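Organic hydroperoxide resistance protein OHRB (Bacillus subtilis, PDB 2BJO) takes part in resistance to organic hydroperoxides, probably reducing them through a pair of redox-active cysteines as other Ohr proteins do. Local coordinates at residues Asp26-Val30 and Thr40-Pro44; Gly51-Phe56 and His116-Ser122; Val94-Thr100 and Asp130-Lys136. The protein carries 3 engineered substitutions. One frame throughout, in Å; residues are numbered along the deposited sequence.

Interaction 1 comes first and pins strand 26-28 and the residues after it to the loop leading into helix 44-65. That helix carries Gly51-Phe56 of interaction 2, where the disulfide joins it to the junction of helices 105-118 and 120-125. Interaction 3 pairs strands 89-99 and 132-135, its segments alternating along the chain with those of interaction 2. Their centres lie about 11 Å apart, with Tyr52 and Phe56 packed on Leu96, so the sheet supports the helix turn that carries Cys55. Interaction 1, centred about 22 Å from interaction 2, does not touch it, but both meet the second subunit; interactions 1 and 3 lie on opposite sides of the chain's centre, centres about 25 Å apart.

Interaction 1 of 3, residues Asp26-Val30 and Thr40-Pro44; sequences DFDIV and TGTNP
The CG2 methyl of Thr42 approaches the Phe27 ring obliquely and lies 4.0 Å from Phe27 CB. Phe27 also packs on Ile18 and on Leu25 of the second subunit, a place suited to a large apolar ring. In the Asp28 carboxylate, OD1 is hydrogen-bonded to His17, whereas OD2 accepts from a water that also bonds Thr40 OG1, and lies close to a second water, less certainly a donor to it, that accepts from Thr40 N. The Asn43 amide uses ND2 to reach a water that also serves Val30 O, and its OD1 caps the N of Gln46, as befits an N-cap residue before helix 44-65. Between these groups the backbones form a single beta bridge at Ile29 and Thr42. Thr42 N donates to Asp28 O at 2.9 Å, and Val30 N donates to Thr42 O at 2.8 Å, almost straight at 163°. Gly41 can lie against Asp28 O, its CA 3.3 Å away, because a CB there would point into that oxygen and into Val30 CG1. Between the bridged residues themselves, Ile29 CD1 rests 3.9 Å from Thr42 CG2. Val30 holds CG1 anti to the carbonyl carbon (chi1 -66°), which puts it over the Thr40 carbonyl, 3.5 Å from Thr40 O.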
ATOM      1  N   ASP A  26      -6.978 -11.210  -5.545  1.00 28.06           N
ATOM      2  CA  ASP A  26      -6.485 -12.489  -6.077  1.00 27.12           C
ATOM      3  C   ASP A  26      -5.840 -12.142  -7.413  1.00 26.45           C
ATOM      4  O   ASP A  26      -6.536 -12.050  -8.400  1.00 25.19           O
ATOM      5  CB  ASP A  26      -7.620 -13.502  -6.186  1.00 28.53           C
ATOM      6  CG  ASP A  26      -7.144 -14.928  -6.398  1.00 30.49           C
ATOM      7  OD1 ASP A  26      -8.033 -15.787  -6.514  1.00 31.55           O
ATOM      8  OD2 ASP A  26      -5.935 -15.239  -6.435  1.00 32.03           O
ATOM      9  N   PHE A  27      -4.533 -11.915  -7.433  1.00 24.96           N
ATOM     10  CA  PHE A  27      -3.881 -11.407  -8.630  1.00 25.80           C
ATOM     11  C   PHE A  27      -2.465 -11.906  -8.771  1.00 23.84           C
ATOM     12  O   PHE A  27      -1.755 -12.085  -7.781  1.00 21.47           O
ATOM     13  CB  PHE A  27      -3.697  -9.874  -8.657  1.00 27.86           C
ATOM     14  CG  PHE A  27      -4.950  -9.088  -8.475  1.00 28.17           C
ATOM     15  CD1 PHE A  27      -5.361  -8.701  -7.208  1.00 31.23           C
ATOM     16  CD2 PHE A  27      -5.721  -8.735  -9.579  1.00 31.43           C
ATOM     17  CE1 PHE A  27      -6.535  -7.966  -7.047  1.00 30.27           C
ATOM     18  CE2 PHE A  27      -6.901  -8.008  -9.453  1.00 31.04           C
ATOM     19  CZ  PHE A  27      -7.304  -7.632  -8.174  1.00 32.45           C
ATOM     20  N   ASP A  28      -2.094 -12.063 -10.037  1.00 23.05           N
ATOM     21  CA  ASP A  28      -0.680 -12.147 -10.375  1.00 23.62           C
ATOM     22  C   ASP A  28      -0.001 -10.801 -10.137  1.00 21.92           C
ATOM     23  O   ASP A  28      -0.646  -9.767 -10.231  1.00 22.06           O
ATOM     24  CB  ASP A  28      -0.448 -12.515 -11.834  1.00 23.77           C
ATOM     25  CG  ASP A  28      -1.029 -13.857 -12.200  1.00 25.79           C
ATOM     26  OD1 ASP A  28      -0.836 -14.789 -11.413  1.00 26.90           O
ATOM     27  OD2 ASP A  28      -1.659 -13.988 -13.270  1.00 33.01           O
ATOM     28  N   ILE A  29       1.300 -10.867  -9.868  1.00 21.78           N
ATOM     29  CA  ILE A  29       2.213  -9.747  -9.775  1.00 24.97           C
ATOM     30  C   ILE A  29       2.928  -9.789 -11.115  1.00 25.71           C
ATOM     31  O   ILE A  29       3.514 -10.817 -11.474  1.00 25.39           O
ATOM     32  CB  ILE A  29       3.172  -9.862  -8.577  1.00 24.09           C
ATOM     33  CG1 ILE A  29       2.364  -9.930  -7.261  1.00 26.29           C
ATOM     34  CG2 ILE A  29       4.189  -8.739  -8.573  1.00 23.50           C
ATOM     35  CD1 ILE A  29       1.547  -8.687  -6.873  1.00 26.40           C
ATOM     36  N   VAL A  30       2.862  -8.670 -11.829  1.00 26.42           N
ATOM     37  CA  VAL A  30       3.404  -8.613 -13.181  1.00 30.52           C
ATOM     38  C   VAL A  30       4.573  -7.640 -13.334  1.00 30.07           C
ATOM     39  O   VAL A  30       4.726  -6.653 -12.632  1.00 30.28           O
ATOM     40  CB  VAL A  30       2.329  -8.248 -14.275  1.00 31.91           C
ATOM     41  CG1 VAL A  30       1.287  -9.365 -14.409  1.00 32.31           C
ATOM     42  CG2 VAL A  30       1.693  -6.839 -14.079  1.00 31.69           C
ATOM     43  N   THR A  40      -1.650 -10.646 -17.074  1.00 28.76           N
ATOM     44  CA  THR A  40      -2.494  -9.669 -16.402  1.00 30.14           C
ATOM     45  C   THR A  40      -2.216  -9.635 -14.910  1.00 26.91           C
ATOM     46  O   THR A  40      -1.951 -10.657 -14.290  1.00 28.37           O
ATOM     47  CB  THR A  40      -3.975 -10.033 -16.541  1.00 31.76           C
ATOM     48  OG1 THR A  40      -4.162 -11.348 -15.983  1.00 36.12           O
ATOM     49  CG2 THR A  40      -4.362  -9.982 -18.012  1.00 31.37           C
ATOM     50  N   GLY A  41      -2.276  -8.452 -14.316  1.00 25.62           N
ATOM     51  CA  GLY A  41      -2.083  -8.410 -12.879  1.00 24.78           C
ATOM     52  C   GLY A  41      -1.761  -7.039 -12.351  1.00 22.63           C
ATOM     53  O   GLY A  41      -1.982  -6.049 -13.030  1.00 22.47           O
ATOM     54  N   THR A  42      -1.222  -7.044 -11.142  1.00 23.75           N
ATOM     55  CA  THR A  42      -0.919  -5.828 -10.411  1.00 23.50           C
ATOM     56  C   THR A  42       0.573  -5.832 -10.086  1.00 23.46           C
ATOM     57  O   THR A  42       1.321  -6.729 -10.501  1.00 24.28           O
ATOM     58  CB  THR A  42      -1.858  -5.650  -9.175  1.00 20.08           C
ATOM     59  OG1 THR A  42      -1.821  -4.275  -8.749  1.00 22.06           O
ATOM     60  CG2 THR A  42      -1.545  -6.584  -8.040  1.00 21.78           C
ATOM     61  N   ASN A  43       0.966  -4.797  -9.344  1.00 25.12           N
ATOM     62  CA  ASN A  43       2.303  -4.682  -8.773  1.00 23.75           C
ATOM     63  C   ASN A  43       2.280  -3.897  -7.450  1.00 21.93           C
ATOM     64  O   ASN A  43       1.269  -3.288  -7.129  1.00 22.93           O
ATOM     65  CB  ASN A  43       3.270  -4.113  -9.816  1.00 24.29           C
ATOM     66  CG  ASN A  43       2.966  -2.683 -10.198  1.00 27.44           C
ATOM     67  OD1 ASN A  43       2.644  -1.826  -9.373  1.00 24.69           O
ATOM     68  ND2 ASN A  43       3.070  -2.428 -11.502  1.00 30.03           N
ATOM     69  N   PRO A  44       3.387  -3.887  -6.686  1.00 23.87           N
ATOM     70  CA  PRO A  44       3.362  -3.189  -5.397  1.00 24.28           C
ATOM     71  C   PRO A  44       3.104  -1.688  -5.499  1.00 23.88           C
ATOM     72  O   PRO A  44       2.468  -1.145  -4.605  1.00 26.78           O
ATOM     73  CB  PRO A  44       4.737  -3.518  -4.798  1.00 25.44           C
ATOM     74  CG  PRO A  44       5.116  -4.777  -5.477  1.00 24.42           C
ATOM     75  CD  PRO A  44       4.716  -4.490  -6.885  1.00 22.60           C
TER
HETATM   76  O   HOH W   1      -4.117 -11.649 -12.084  1.00 27.80           O
HETATM   77  O   HOH W   2      -1.440 -13.437 -16.059  1.00 31.76           O
HETATM   78  O   HOH W   3      -4.390 -13.802 -14.534  1.00 37.62           O
HETATM   79  O   HOH W   4       5.196  -4.028 -13.202  1.00 31.08           O

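Interaction 2 of 3, residues Gly51-Phe56 and His116-Ser122; sequences GYAACF and HEFCPYS
A disulfide joins Cys55 SG to Cys119 SG at 2.1 Å, with a torsion of 132° about the S-S bond, well beyond a right angle. Both cysteines hold SG anti to the backbone N (chi1 175° in Cys55), which turns the two sulfurs toward each other, one from helix 44-65 and one from the break between helices 105-118 and 120-125. Cys119 is the N-cap residue of the second of these, and Pro120, suited to a first helical turn, lays CD 3.6 Å from Cys55 SG. Two tyrosine rings lie beside the bridge. Tyr121 CB sits over the face of the Tyr52 ring, 3.7 Å from its centroid, a CH-pi contact. The rings are oblique, with planes at 56°, and each has a sulfur obliquely beside it. Tyr52 OH and Ser122 OG share a 2.6 Å hydrogen bond. Gly51, without a side chain, lets Tyr121 OH come to 3.2 Å from its CA; that hydroxyl is hydrogen-bonded to Pro44 O of the second subunit. Farther along the helix, Phe56 CE2 meets His116 CA at 3.7 Å. The bridge captures the oxidized state, and its departure from a right angle may ease reduction, consistent with the thiol-disulfide cycle of other Ohr proteins.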
ATOM      1  N   GLY A  51      -4.244   2.058  -2.271  1.00 21.34           N
ATOM      2  CA  GLY A  51      -4.365   2.209  -0.840  1.00 21.99           C
ATOM      3  C   GLY A  51      -4.283   3.638  -0.368  1.00 22.00           C
ATOM      4  O   GLY A  51      -5.081   4.076   0.453  1.00 23.28           O
ATOM      5  N   TYR A  52      -3.301   4.364  -0.894  1.00 23.89           N
ATOM      6  CA  TYR A  52      -3.099   5.772  -0.544  1.00 22.61           C
ATOM      7  C   TYR A  52      -4.246   6.631  -1.054  1.00 21.44           C
ATOM      8  O   TYR A  52      -4.670   7.532  -0.351  1.00 21.73           O
ATOM      9  CB  TYR A  52      -1.788   6.325  -1.114  1.00 23.57           C
ATOM     10  CG  TYR A  52      -1.102   7.387  -0.270  1.00 23.67           C
ATOM     11  CD1 TYR A  52      -1.820   8.342   0.461  1.00 23.31           C
ATOM     12  CD2 TYR A  52       0.294   7.424  -0.184  1.00 26.43           C
ATOM     13  CE1 TYR A  52      -1.185   9.285   1.248  1.00 24.62           C
ATOM     14  CE2 TYR A  52       0.943   8.378   0.607  1.00 25.51           C
ATOM     15  CZ  TYR A  52       0.202   9.320   1.314  1.00 23.53           C
ATOM     16  OH  TYR A  52       0.809  10.280   2.093  1.00 21.78           O
ATOM     17  N   ALA A  53      -4.761   6.372  -2.253  1.00 21.57           N
ATOM     18  CA  ALA A  53      -5.884   7.126  -2.802  1.00 20.85           C
ATOM     19  C   ALA A  53      -7.124   7.002  -1.891  1.00 22.07           C
ATOM     20  O   ALA A  53      -7.786   7.965  -1.481  1.00 23.48           O
ATOM     21  CB  ALA A  53      -6.100   6.694  -4.249  1.00 23.82           C
ATOM     22  N   ALA A  54      -7.391   5.753  -1.541  1.00 20.32           N
ATOM     23  CA  ALA A  54      -8.463   5.357  -0.661  1.00 20.89           C
ATOM     24  C   ALA A  54      -8.302   5.916   0.759  1.00 23.69           C
ATOM     25  O   ALA A  54      -9.261   6.438   1.331  1.00 19.73           O
ATOM     26  CB  ALA A  54      -8.499   3.859  -0.620  1.00 19.43           C
ATOM     27  N   CYS A  55      -7.097   5.775   1.315  1.00 25.42           N
ATOM     28  CA  CYS A  55      -6.744   6.327   2.620  1.00 25.34           C
ATOM     29  C   CYS A  55      -6.981   7.837   2.628  1.00 24.98           C
ATOM     30  O   CYS A  55      -7.533   8.365   3.604  1.00 25.71           O
ATOM     31  CB  CYS A  55      -5.270   6.048   2.974  1.00 24.79           C
ATOM     32  SG  CYS A  55      -4.598   6.764   4.497  1.00 29.99           S
ATOM     33  N   PHE A  56      -6.560   8.508   1.558  1.00 21.03           N
ATOM     34  CA  PHE A  56      -6.660   9.957   1.526  1.00 22.14           C
ATOM     35  C   PHE A  56      -8.110  10.443   1.393  1.00 24.03           C
ATOM     36  O   PHE A  56      -8.486  11.408   2.055  1.00 23.38           O
ATOM     37  CB  PHE A  56      -5.781  10.553   0.434  1.00 21.18           C
ATOM     38  CG  PHE A  56      -5.342  11.958   0.713  1.00 21.65           C
ATOM     39  CD1 PHE A  56      -6.059  13.044   0.247  1.00 20.78           C
ATOM     40  CD2 PHE A  56      -4.184  12.184   1.456  1.00 21.06           C
ATOM     41  CE1 PHE A  56      -5.644  14.347   0.506  1.00 22.33           C
ATOM     42  CE2 PHE A  56      -3.749  13.478   1.714  1.00 22.40           C
ATOM     43  CZ  PHE A  56      -4.478  14.558   1.236  1.00 21.95           C
ATOM     44  N   HIS A 116      -3.907  15.211   4.999  1.00 25.92           N
ATOM     45  CA  HIS A 116      -2.532  14.737   4.961  1.00 24.74           C
ATOM     46  C   HIS A 116      -1.961  14.536   6.354  1.00 25.92           C
ATOM     47  O   HIS A 116      -1.030  13.772   6.525  1.00 22.57           O
ATOM     48  CB  HIS A 116      -1.655  15.720   4.183  1.00 24.30           C
ATOM     49  CG  HIS A 116      -0.357  15.151   3.713  1.00 24.13           C
ATOM     50  ND1 HIS A 116       0.840  15.833   3.803  1.00 24.82           N
ATOM     51  CD2 HIS A 116      -0.061  13.961   3.148  1.00 22.65           C
ATOM     52  CE1 HIS A 116       1.811  15.092   3.308  1.00 21.81           C
ATOM     53  NE2 HIS A 116       1.290  13.952   2.898  1.00 24.42           N
ATOM     54  N   GLU A 117      -2.479  15.230   7.356  1.00 27.50           N
ATOM     55  CA  GLU A 117      -1.998  15.039   8.717  1.00 29.55           C
ATOM     56  C   GLU A 117      -2.712  13.825   9.327  1.00 27.78           C
ATOM     57  O   GLU A 117      -2.130  13.129  10.159  1.00 27.30           O
ATOM     58  CB  GLU A 117      -2.084  16.371   9.499  1.00 35.34           C
ATOM     59  CG  GLU A 117      -1.514  17.676   8.852  1.00 37.89           C
ATOM     60  CD  GLU A 117      -0.384  17.615   7.785  1.00 42.14           C
ATOM     61  OE1 GLU A 117      -0.463  18.317   6.732  1.00 43.56           O
ATOM     62  OE2 GLU A 117       0.623  16.882   7.924  1.00 43.19           O
ATOM     63  N   PHE A 118      -3.945  13.514   8.927  1.00 28.23           N
ATOM     64  CA  PHE A 118      -4.723  12.376   9.446  1.00 26.94           C
ATOM     65  C   PHE A 118      -4.526  10.989   8.809  1.00 27.14           C
ATOM     66  O   PHE A 118      -4.467  10.006   9.538  1.00 24.91           O
ATOM     67  CB  PHE A 118      -6.201  12.797   9.395  1.00 28.68           C
ATOM     68  CG  PHE A 118      -7.200  11.785   9.864  1.00 28.89           C
ATOM     69  CD1 PHE A 118      -7.814  11.931  11.101  1.00 30.48           C
ATOM     70  CD2 PHE A 118      -7.555  10.691   9.074  1.00 28.49           C
ATOM     71  CE1 PHE A 118      -8.761  10.998  11.559  1.00 29.34           C
ATOM     72  CE2 PHE A 118      -8.488   9.775   9.527  1.00 29.62           C
ATOM     73  CZ  PHE A 118      -9.097   9.916  10.760  1.00 27.20           C
ATOM     74  N   CYS A 119      -4.449  10.909   7.480  1.00 26.63           N
ATOM     75  CA  CYS A 119      -4.325   9.679   6.705  1.00 25.27           C
ATOM     76  C   CYS A 119      -3.180   8.824   7.208  1.00 24.26           C
ATOM     77  O   CYS A 119      -2.031   9.278   7.170  1.00 21.81           O
ATOM     78  CB  CYS A 119      -4.109   9.963   5.213  1.00 25.51           C
ATOM     79  SG  CYS A 119      -3.647   8.598   4.088  1.00 22.75           S
ATOM     80  N   PRO A 120      -3.511   7.633   7.736  1.00 24.71           N
ATOM     81  CA  PRO A 120      -2.423   6.747   8.142  1.00 24.49           C
ATOM     82  C   PRO A 120      -1.305   6.509   7.112  1.00 20.57           C
ATOM     83  O   PRO A 120      -0.180   6.324   7.543  1.00 18.06           O
ATOM     84  CB  PRO A 120      -3.183   5.450   8.481  1.00 26.19           C
ATOM     85  CG  PRO A 120      -4.485   5.923   9.036  1.00 24.87           C
ATOM     86  CD  PRO A 120      -4.818   7.026   8.066  1.00 23.76           C
ATOM     87  N   TYR A 121      -1.542   6.495   5.804  1.00 22.16           N
ATOM     88  CA  TYR A 121      -0.446   6.324   4.827  1.00 22.20           C
ATOM     89  C   TYR A 121       0.521   7.518   4.824  1.00 23.98           C
ATOM     90  O   TYR A 121       1.725   7.320   4.625  1.00 23.71           O
ATOM     91  CB  TYR A 121      -0.920   6.084   3.397  1.00 21.82           C
ATOM     92  CG  TYR A 121      -1.343   4.713   2.921  1.00 20.72           C
ATOM     93  CD1 TYR A 121      -0.937   4.260   1.667  1.00 22.05           C
ATOM     94  CD2 TYR A 121      -2.153   3.880   3.680  1.00 21.14           C
ATOM     95  CE1 TYR A 121      -1.316   3.007   1.166  1.00 19.89           C
ATOM     96  CE2 TYR A 121      -2.548   2.636   3.212  1.00 23.29           C
ATOM     97  CZ  TYR A 121      -2.127   2.212   1.953  1.00 22.55           C
ATOM     98  OH  TYR A 121      -2.528   0.981   1.520  1.00 23.40           O
ATOM     99  N   SER A 122       0.007   8.725   5.070  1.00 21.97           N
ATOM    100  CA  SER A 122       0.790   9.974   5.137  1.00 20.69           C
ATOM    101  C   SER A 122       1.699   9.991   6.360  1.00 19.24           C
ATOM    102  O   SER A 122       2.850  10.424   6.324  1.00 17.41           O
ATOM    103  CB  SER A 122      -0.113  11.212   5.085  1.00 18.13           C
ATOM    104  OG  SER A 122      -0.871  11.197   3.883  1.00 20.31           O
TER

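Interaction 3 of 3, residues Val94-Thr100 and Asp130-Lys136; sequences VTLVVNT and DVKLELK
Leu96 and Leu133 both turn CG anti to the carbonyl carbon (chi1 -57° in each), so the two side chains run alongside each other in the same direction, with Leu96 CD1 3.8 Å from Leu133 CD2. They stand on adjacent parallel strands, 89-99 and 132-135, joined through helices 105-118 and 120-125 in a beta-alpha-beta crossover; strand 132-135 is an outermost strand of the mixed sheet within this chain. Five backbone hydrogen bonds zip the pair together. Lys132 N and Leu96 N give to Val94 O and Lys132 O, Glu134 N to Leu96 O, and Val98 N to Glu134 O. That last bond is short at 2.6 Å and nearly straight at 176°. Lys136 N then reaches Val98 O with the donor tilted 32° from the carbonyl plane, where the strand pairing runs out at the C-terminus. The face carrying Leu96, Val98, Leu133 and Leu135 is apolar because it packs on helices: Leu96 on Tyr52 and Phe56, Leu133 on His116, Leu135 on Ala108. Val131, just before the strand, adds CG1 at 4.2 Å from Leu96 CD1 and itself meets Tyr52. The other face holds Thr95, Val97, Lys132 and Glu134, a mixture fitting a more exposed surface. There the long chains lie across the beta-branched ones: Lys132 CB is 3.5 Å from Thr95 OG1, while Glu134 brings its carboxylate OE2 within 3.6 Å of Thr95 CG2. Lys136, bent at its third torsion, crosses Val97 at about a right angle to put CD 3.7 Å from Val97 CG1. Near the C-terminus, Asn99 OD1, which also accepts from Lys101 N, takes a hydrogen bond from a water at 2.7 Å that donates as well to Lys136 O.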
ATOM      1  N   VAL A  94       5.469   9.676  -4.718  1.00 22.11           N
ATOM      2  CA  VAL A  94       3.998   9.705  -4.691  1.00 23.59           C
ATOM      3  C   VAL A  94       3.441  11.085  -5.036  1.00 22.48           C
ATOM      4  O   VAL A  94       3.857  12.050  -4.415  1.00 20.00           O
ATOM      5  CB  VAL A  94       3.386   9.312  -3.305  1.00 23.35           C
ATOM      6  CG1 VAL A  94       1.853   9.314  -3.337  1.00 25.00           C
ATOM      7  CG2 VAL A  94       3.831   7.931  -2.824  1.00 22.84           C
ATOM      8  N   THR A  95       2.503  11.170  -5.981  1.00 24.92           N
ATOM      9  CA  THR A  95       1.686  12.360  -6.185  1.00 23.17           C
ATOM     10  C   THR A  95       0.211  11.988  -5.974  1.00 23.38           C
ATOM     11  O   THR A  95      -0.249  10.925  -6.387  1.00 27.75           O
ATOM     12  CB  THR A  95       2.036  13.027  -7.535  1.00 24.08           C
ATOM     13  OG1 THR A  95       3.370  13.550  -7.431  1.00 21.55           O
ATOM     14  CG2 THR A  95       1.108  14.182  -7.860  1.00 25.56           C
ATOM     15  N   LEU A  96      -0.556  12.852  -5.311  1.00 24.31           N
ATOM     16  CA  LEU A  96      -2.001  12.703  -5.158  1.00 24.79           C
ATOM     17  C   LEU A  96      -2.679  13.913  -5.804  1.00 25.12           C
ATOM     18  O   LEU A  96      -2.391  15.039  -5.409  1.00 22.64           O
ATOM     19  CB  LEU A  96      -2.425  12.547  -3.688  1.00 27.74           C
ATOM     20  CG  LEU A  96      -1.820  11.402  -2.865  1.00 29.63           C
ATOM     21  CD1 LEU A  96      -2.019  11.609  -1.368  1.00 30.37           C
ATOM     22  CD2 LEU A  96      -2.365  10.034  -3.257  1.00 28.58           C
ATOM     23  N   VAL A  97      -3.565  13.685  -6.775  1.00 26.97           N
ATOM     24  CA  VAL A  97      -4.247  14.769  -7.495  1.00 26.73           C
ATOM     25  C   VAL A  97      -5.672  14.706  -6.963  1.00 27.99           C
ATOM     26  O   VAL A  97      -6.386  13.729  -7.189  1.00 26.29           O
ATOM     27  CB  VAL A  97      -4.228  14.655  -9.019  1.00 29.52           C
ATOM     28  CG1 VAL A  97      -4.776  15.939  -9.677  1.00 31.01           C
ATOM     29  CG2 VAL A  97      -2.819  14.432  -9.558  1.00 31.52           C
ATOM     30  N   VAL A  98      -6.068  15.760  -6.254  1.00 26.34           N
ATOM     31  CA  VAL A  98      -7.353  15.793  -5.580  1.00 27.08           C
ATOM     32  C   VAL A  98      -8.388  16.667  -6.293  1.00 25.25           C
ATOM     33  O   VAL A  98      -8.171  17.875  -6.461  1.00 23.90           O
ATOM     34  CB  VAL A  98      -7.160  16.287  -4.136  1.00 28.83           C
ATOM     35  CG1 VAL A  98      -8.478  16.218  -3.387  1.00 28.99           C
ATOM     36  CG2 VAL A  98      -6.084  15.476  -3.419  1.00 30.45           C
ATOM     37  N   ASN A  99      -9.481  16.022  -6.696  1.00 25.79           N
ATOM     38  CA  ASN A  99     -10.629  16.634  -7.340  1.00 25.32           C
ATOM     39  C   ASN A  99     -11.728  16.635  -6.286  1.00 26.03           C
ATOM     40  O   ASN A  99     -12.235  15.565  -5.950  1.00 22.21           O
ATOM     41  CB  ASN A  99     -11.041  15.918  -8.630  1.00 24.94           C
ATOM     42  CG  ASN A  99     -12.305  16.499  -9.281  1.00 25.66           C
ATOM     43  OD1 ASN A  99     -12.769  17.595  -8.974  1.00 23.38           O
ATOM     44  ND2 ASN A  99     -12.895  15.731 -10.187  1.00 27.02           N
ATOM     45  N   THR A 100     -12.064  17.817  -5.776  1.00 26.67           N
ATOM     46  CA  THR A 100     -13.193  18.009  -4.865  1.00 30.80           C
ATOM     47  C   THR A 100     -14.380  18.796  -5.445  1.00 34.29           C
ATOM     48  O   THR A 100     -15.048  19.546  -4.729  1.00 38.18           O
ATOM     49  CB  THR A 100     -12.757  18.714  -3.574  1.00 29.41           C
ATOM     50  OG1 THR A 100     -12.086  19.939  -3.907  1.00 28.33           O
ATOM     51  CG2 THR A 100     -11.885  17.815  -2.747  1.00 29.36           C
ATOM     52  N   ASP A 130       8.467  12.225  -0.420  1.00 36.99           N
ATOM     53  CA  ASP A 130       8.148  13.626  -0.642  1.00 39.42           C
ATOM     54  C   ASP A 130       6.804  13.673  -1.399  1.00 38.66           C
ATOM     55  O   ASP A 130       6.728  13.967  -2.597  1.00 40.08           O
ATOM     56  CB  ASP A 130       9.354  14.326  -1.303  1.00 44.45           C
ATOM     57  CG  ASP A 130      10.137  13.458  -2.311  1.00 49.25           C
ATOM     58  OD1 ASP A 130      10.225  12.202  -2.180  1.00 50.63           O
ATOM     59  OD2 ASP A 130      10.697  14.064  -3.262  1.00 52.89           O
ATOM     60  N   VAL A 131       5.736  13.383  -0.655  1.00 35.31           N
ATOM     61  CA  VAL A 131       4.366  13.306  -1.179  1.00 33.15           C
ATOM     62  C   VAL A 131       3.823  14.653  -1.685  1.00 31.44           C
ATOM     63  O   VAL A 131       3.603  15.586  -0.901  1.00 31.23           O
ATOM     64  CB  VAL A 131       3.373  12.727  -0.134  1.00 29.54           C
ATOM     65  CG1 VAL A 131       1.965  12.660  -0.726  1.00 32.25           C
ATOM     66  CG2 VAL A 131       3.824  11.349   0.328  1.00 28.37           C
ATOM     67  N   LYS A 132       3.609  14.737  -2.993  1.00 29.74           N
ATOM     68  CA  LYS A 132       3.112  15.943  -3.664  1.00 29.93           C
ATOM     69  C   LYS A 132       1.598  15.882  -3.768  1.00 27.43           C
ATOM     70  O   LYS A 132       1.043  14.899  -4.245  1.00 26.24           O
ATOM     71  CB  LYS A 132       3.678  16.118  -5.075  1.00 29.98           C
ATOM     72  CG  LYS A 132       5.190  16.298  -5.072  1.00 31.88           C
ATOM     73  CD  LYS A 132       5.810  16.000  -6.422  1.00 32.62           C
ATOM     74  CE  LYS A 132       7.335  15.974  -6.334  1.00 34.02           C
ATOM     75  NZ  LYS A 132       7.910  15.391  -7.588  1.00 35.09           N
ATOM     76  N   LEU A 133       0.970  16.959  -3.307  1.00 29.69           N
ATOM     77  CA  LEU A 133      -0.472  17.150  -3.201  1.00 29.34           C
ATOM     78  C   LEU A 133      -0.872  18.234  -4.188  1.00 29.63           C
ATOM     79  O   LEU A 133      -0.353  19.342  -4.139  1.00 30.99           O
ATOM     80  CB  LEU A 133      -0.888  17.571  -1.795  1.00 29.85           C
ATOM     81  CG  LEU A 133      -0.480  16.639  -0.655  1.00 30.32           C
ATOM     82  CD1 LEU A 133      -0.936  17.248   0.640  1.00 32.05           C
ATOM     83  CD2 LEU A 133      -0.998  15.223  -0.734  1.00 29.31           C
ATOM     84  N   GLU A 134      -1.787  17.893  -5.085  1.00 29.94           N
ATOM     85  CA  GLU A 134      -2.252  18.777  -6.136  1.00 31.57           C
ATOM     86  C   GLU A 134      -3.771  18.825  -6.122  1.00 30.10           C
ATOM     87  O   GLU A 134      -4.407  17.787  -6.137  1.00 29.34           O
ATOM     88  CB  GLU A 134      -1.776  18.276  -7.501  1.00 32.50           C
ATOM     89  CG  GLU A 134      -0.264  18.246  -7.622  1.00 35.01           C
ATOM     90  CD  GLU A 134       0.275  17.731  -8.957  1.00 37.12           C
ATOM     91  OE1 GLU A 134      -0.516  17.481  -9.900  1.00 38.36           O
ATOM     92  OE2 GLU A 134       1.525  17.589  -9.037  1.00 37.77           O
ATOM     93  N   LEU A 135      -4.340  20.018  -6.071  1.00 30.35           N
ATOM     94  CA  LEU A 135      -5.754  20.226  -6.306  1.00 33.58           C
ATOM     95  C   LEU A 135      -6.036  20.461  -7.773  1.00 34.79           C
ATOM     96  O   LEU A 135      -5.197  21.034  -8.442  1.00 37.10           O
ATOM     97  CB  LEU A 135      -6.256  21.500  -5.634  1.00 33.42           C
ATOM     98  CG  LEU A 135      -6.609  21.578  -4.156  1.00 35.31           C
ATOM     99  CD1 LEU A 135      -6.764  23.041  -3.783  1.00 34.70           C
ATOM    100  CD2 LEU A 135      -7.887  20.751  -3.924  1.00 37.90           C
ATOM    101  N   LYS A 136      -7.198  20.054  -8.267  1.00 38.81           N
ATOM    102  CA  LYS A 136      -7.675  20.493  -9.579  1.00 42.31           C
ATOM    103  C   LYS A 136      -9.021  21.209  -9.443  1.00 46.26           C
ATOM    104  O   LYS A 136      -9.912  20.770  -8.703  1.00 53.19           O
ATOM    105  CB  LYS A 136      -7.726  19.351 -10.586  1.00 43.16           C
ATOM    106  CG  LYS A 136      -8.133  17.988 -10.103  1.00 43.57           C
ATOM    107  CD  LYS A 136      -7.993  16.969 -11.234  1.00 44.36           C
ATOM    108  CE  LYS A 136      -9.134  16.957 -12.231  1.00 45.20           C
ATOM    109  NZ  LYS A 136      -9.243  15.629 -12.928  1.00 44.65           N
TER
HETATM  110  O   HOH W   5       6.803  12.451  -4.707  1.00 37.72           O
HETATM  111  O   HOH W   6     -12.847  20.106  -9.895  1.00 53.24           O